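Local coordinates for NTP pyrophosphohydrolase MazG-like domain-containing protein (Vibrio sp. DAT722, PDB 2Q73) that probably hydrolyses nucleoside triphosphates to monophosphates and pyrophosphate in a magnesium-dependent, house-cleaning reaction of the MazG type, at residues Q19-H22 against Y23-K26. Sequence-based numbering, arbitrary orientation.
Sequences QSEH and YFFK
The carbonyl oxygen of S20 is approached by two amides: F24 N donates to S20 O at 3.2 Å, while Y23 N adds only a weak, strongly bent bond to the same atom. The same i to i+4 pattern continues with F25 N to E21 O at 2.9 Å, nearly straight at 171°, and with K26 N to H22 O at 3.0 Å. These are the opening two turns of helix 20-39, with Q19 at the N-cap position, in an all-helical MazG fold whose magnesium ion is held by E30 and E33, further along this helix, and by E58 and D61 of helix 55-72. With CG anti to the backbone N (chi1 158°), the H22 imidazole swings beside its own carbonyl carbon and meets Y23 with its edge and K26 with one face. The edge points at the face of the Y23 ring in a T-shaped stack, planes at 81°, with H22 CD2 above the ring centre; K26 CG makes a CH-pi contact toward the rim of the imidazole, 3.6 Å from H22 CE1. The bent E21 chain brings its OE1 to 3.6 Å from F25 CZ, whereas its OE2 lies beside CB of F24. Beyond these two turns, Y23 OH is hydrogen-bonded to D14 OD1, K26 NZ forms a salt bridge with E29, and the F24 and F25 rings meet F25 and F24 of the second subunit.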
ATOM      1  N   GLN C  19     -13.879   7.857 -13.232  1.00 26.97           N
ATOM      2  CA  GLN C  19     -13.346   8.029 -11.884  1.00 28.07           C
ATOM      3  C   GLN C  19     -12.323   6.970 -11.540  1.00 28.16           C
ATOM      4  O   GLN C  19     -12.336   6.421 -10.426  1.00 28.19           O
ATOM      5  CB  GLN C  19     -14.486   8.044 -10.858  1.00 28.40           C
ATOM      6  CG  GLN C  19     -15.503   9.144 -11.115  1.00 30.99           C
ATOM      7  CD  GLN C  19     -16.539   9.251 -10.012  1.00 35.19           C
ATOM      8  OE1 GLN C  19     -16.212   9.101  -8.817  1.00 38.61           O
ATOM      9  NE2 GLN C  19     -17.797   9.499 -10.397  1.00 32.92           N
ATOM     10  N   SER C  20     -11.414   6.698 -12.472  1.00 28.19           N
ATOM     11  CA  SER C  20     -10.364   5.685 -12.248  1.00 29.09           C
ATOM     12  C   SER C  20      -9.518   5.930 -10.993  1.00 28.80           C
ATOM     13  O   SER C  20      -9.209   4.977 -10.277  1.00 29.10           O
ATOM     14  CB  SER C  20      -9.461   5.542 -13.472  1.00 29.65           C
ATOM     15  OG  SER C  20      -8.793   6.763 -13.711  1.00 30.30           O
ATOM     16  N   GLU C  21      -9.157   7.184 -10.700  1.00 28.19           N
ATOM     17  CA  GLU C  21      -8.388   7.457  -9.475  1.00 28.95           C
ATOM     18  C   GLU C  21      -9.152   7.116  -8.204  1.00 28.97           C
ATOM     19  O   GLU C  21      -8.550   6.627  -7.237  1.00 27.85           O
ATOM     20  CB  GLU C  21      -7.944   8.919  -9.388  1.00 28.88           C
ATOM     21  CG  GLU C  21      -6.618   9.240 -10.054  1.00 33.93           C
ATOM     22  CD  GLU C  21      -5.430   8.428  -9.484  1.00 36.13           C
ATOM     23  OE1 GLU C  21      -4.606   8.940  -8.669  1.00 37.23           O
ATOM     24  OE2 GLU C  21      -5.325   7.254  -9.878  1.00 39.16           O
ATOM     25  N   HIS C  22     -10.460   7.398  -8.184  1.00 28.35           N
ATOM     26  CA  HIS C  22     -11.299   7.004  -7.024  1.00 28.52           C
ATOM     27  C   HIS C  22     -11.042   5.565  -6.634  1.00 28.17           C
ATOM     28  O   HIS C  22     -10.816   5.247  -5.458  1.00 27.75           O
ATOM     29  CB  HIS C  22     -12.796   7.191  -7.321  1.00 29.06           C
ATOM     30  CG  HIS C  22     -13.696   6.364  -6.443  1.00 31.18           C
ATOM     31  ND1 HIS C  22     -14.096   6.769  -5.186  1.00 32.77           N
ATOM     32  CD2 HIS C  22     -14.288   5.161  -6.654  1.00 34.64           C
ATOM     33  CE1 HIS C  22     -14.880   5.846  -4.655  1.00 35.11           C
ATOM     34  NE2 HIS C  22     -15.015   4.860  -5.527  1.00 34.98           N
ATOM     35  N   TYR C  23     -11.085   4.680  -7.622  1.00 26.57           N
ATOM     36  CA  TYR C  23     -10.969   3.272  -7.355  1.00 26.85           C
ATOM     37  C   TYR C  23      -9.573   2.898  -6.890  1.00 26.89           C
ATOM     38  O   TYR C  23      -9.428   2.003  -6.053  1.00 27.96           O
ATOM     39  CB  TYR C  23     -11.374   2.448  -8.561  1.00 26.31           C
ATOM     40  CG  TYR C  23     -12.827   2.581  -8.896  1.00 26.85           C
ATOM     41  CD1 TYR C  23     -13.238   3.438  -9.922  1.00 28.60           C
ATOM     42  CD2 TYR C  23     -13.792   1.829  -8.231  1.00 25.29           C
ATOM     43  CE1 TYR C  23     -14.570   3.563 -10.277  1.00 27.87           C
ATOM     44  CE2 TYR C  23     -15.169   1.944  -8.580  1.00 25.42           C
ATOM     45  CZ  TYR C  23     -15.537   2.807  -9.599  1.00 27.28           C
ATOM     46  OH  TYR C  23     -16.853   2.949  -9.978  1.00 26.98           O
ATOM     47  N   PHE C  24      -8.558   3.575  -7.421  1.00 26.46           N
ATOM     48  CA  PHE C  24      -7.198   3.274  -7.014  1.00 25.92           C
ATOM     49  C   PHE C  24      -6.925   3.743  -5.569  1.00 26.02           C
ATOM     50  O   PHE C  24      -6.374   2.987  -4.773  1.00 25.80           O
ATOM     51  CB  PHE C  24      -6.168   3.902  -7.986  1.00 25.21           C
ATOM     52  CG  PHE C  24      -4.763   3.536  -7.639  1.00 26.81           C
ATOM     53  CD1 PHE C  24      -4.333   2.210  -7.811  1.00 25.40           C
ATOM     54  CD2 PHE C  24      -3.878   4.476  -7.095  1.00 26.21           C
ATOM     55  CE1 PHE C  24      -3.016   1.833  -7.481  1.00 26.36           C
ATOM     56  CE2 PHE C  24      -2.566   4.110  -6.748  1.00 27.69           C
ATOM     57  CZ  PHE C  24      -2.142   2.788  -6.930  1.00 26.91           C
ATOM     58  N   PHE C  25      -7.330   4.980  -5.234  1.00 25.91           N
ATOM     59  CA  PHE C  25      -7.288   5.450  -3.837  1.00 24.95           C
ATOM     60  C   PHE C  25      -7.998   4.494  -2.886  1.00 25.97           C
ATOM     61  O   PHE C  25      -7.470   4.158  -1.821  1.00 26.13           O
ATOM     62  CB  PHE C  25      -7.949   6.819  -3.712  1.00 25.60           C
ATOM     63  CG  PHE C  25      -7.171   7.939  -4.326  1.00 24.42           C
ATOM     64  CD1 PHE C  25      -5.807   8.105  -4.051  1.00 24.25           C
ATOM     65  CD2 PHE C  25      -7.828   8.900  -5.117  1.00 25.15           C
ATOM     66  CE1 PHE C  25      -5.093   9.189  -4.610  1.00 25.94           C
ATOM     67  CE2 PHE C  25      -7.130   9.964  -5.662  1.00 25.77           C
ATOM     68  CZ  PHE C  25      -5.757  10.101  -5.417  1.00 27.77           C
ATOM     69  N   LYS C  26      -9.190   4.047  -3.257  1.00 25.90           N
ATOM     70  CA  LYS C  26      -9.930   3.122  -2.401  1.00 26.81           C
ATOM     71  C   LYS C  26      -9.219   1.794  -2.221  1.00 26.85           C
ATOM     72  O   LYS C  26      -9.230   1.247  -1.107  1.00 27.07           O
ATOM     73  CB  LYS C  26     -11.369   2.889  -2.913  1.00 26.30           C
ATOM     74  CG  LYS C  26     -12.358   4.068  -2.734  1.00 26.49           C
ATOM     75  CD  LYS C  26     -12.514   4.575  -1.308  1.00 30.97           C
ATOM     76  CE  LYS C  26     -13.020   3.493  -0.348  1.00 32.89           C
ATOM     77  NZ  LYS C  26     -13.150   4.000   1.065  1.00 36.94           N
TER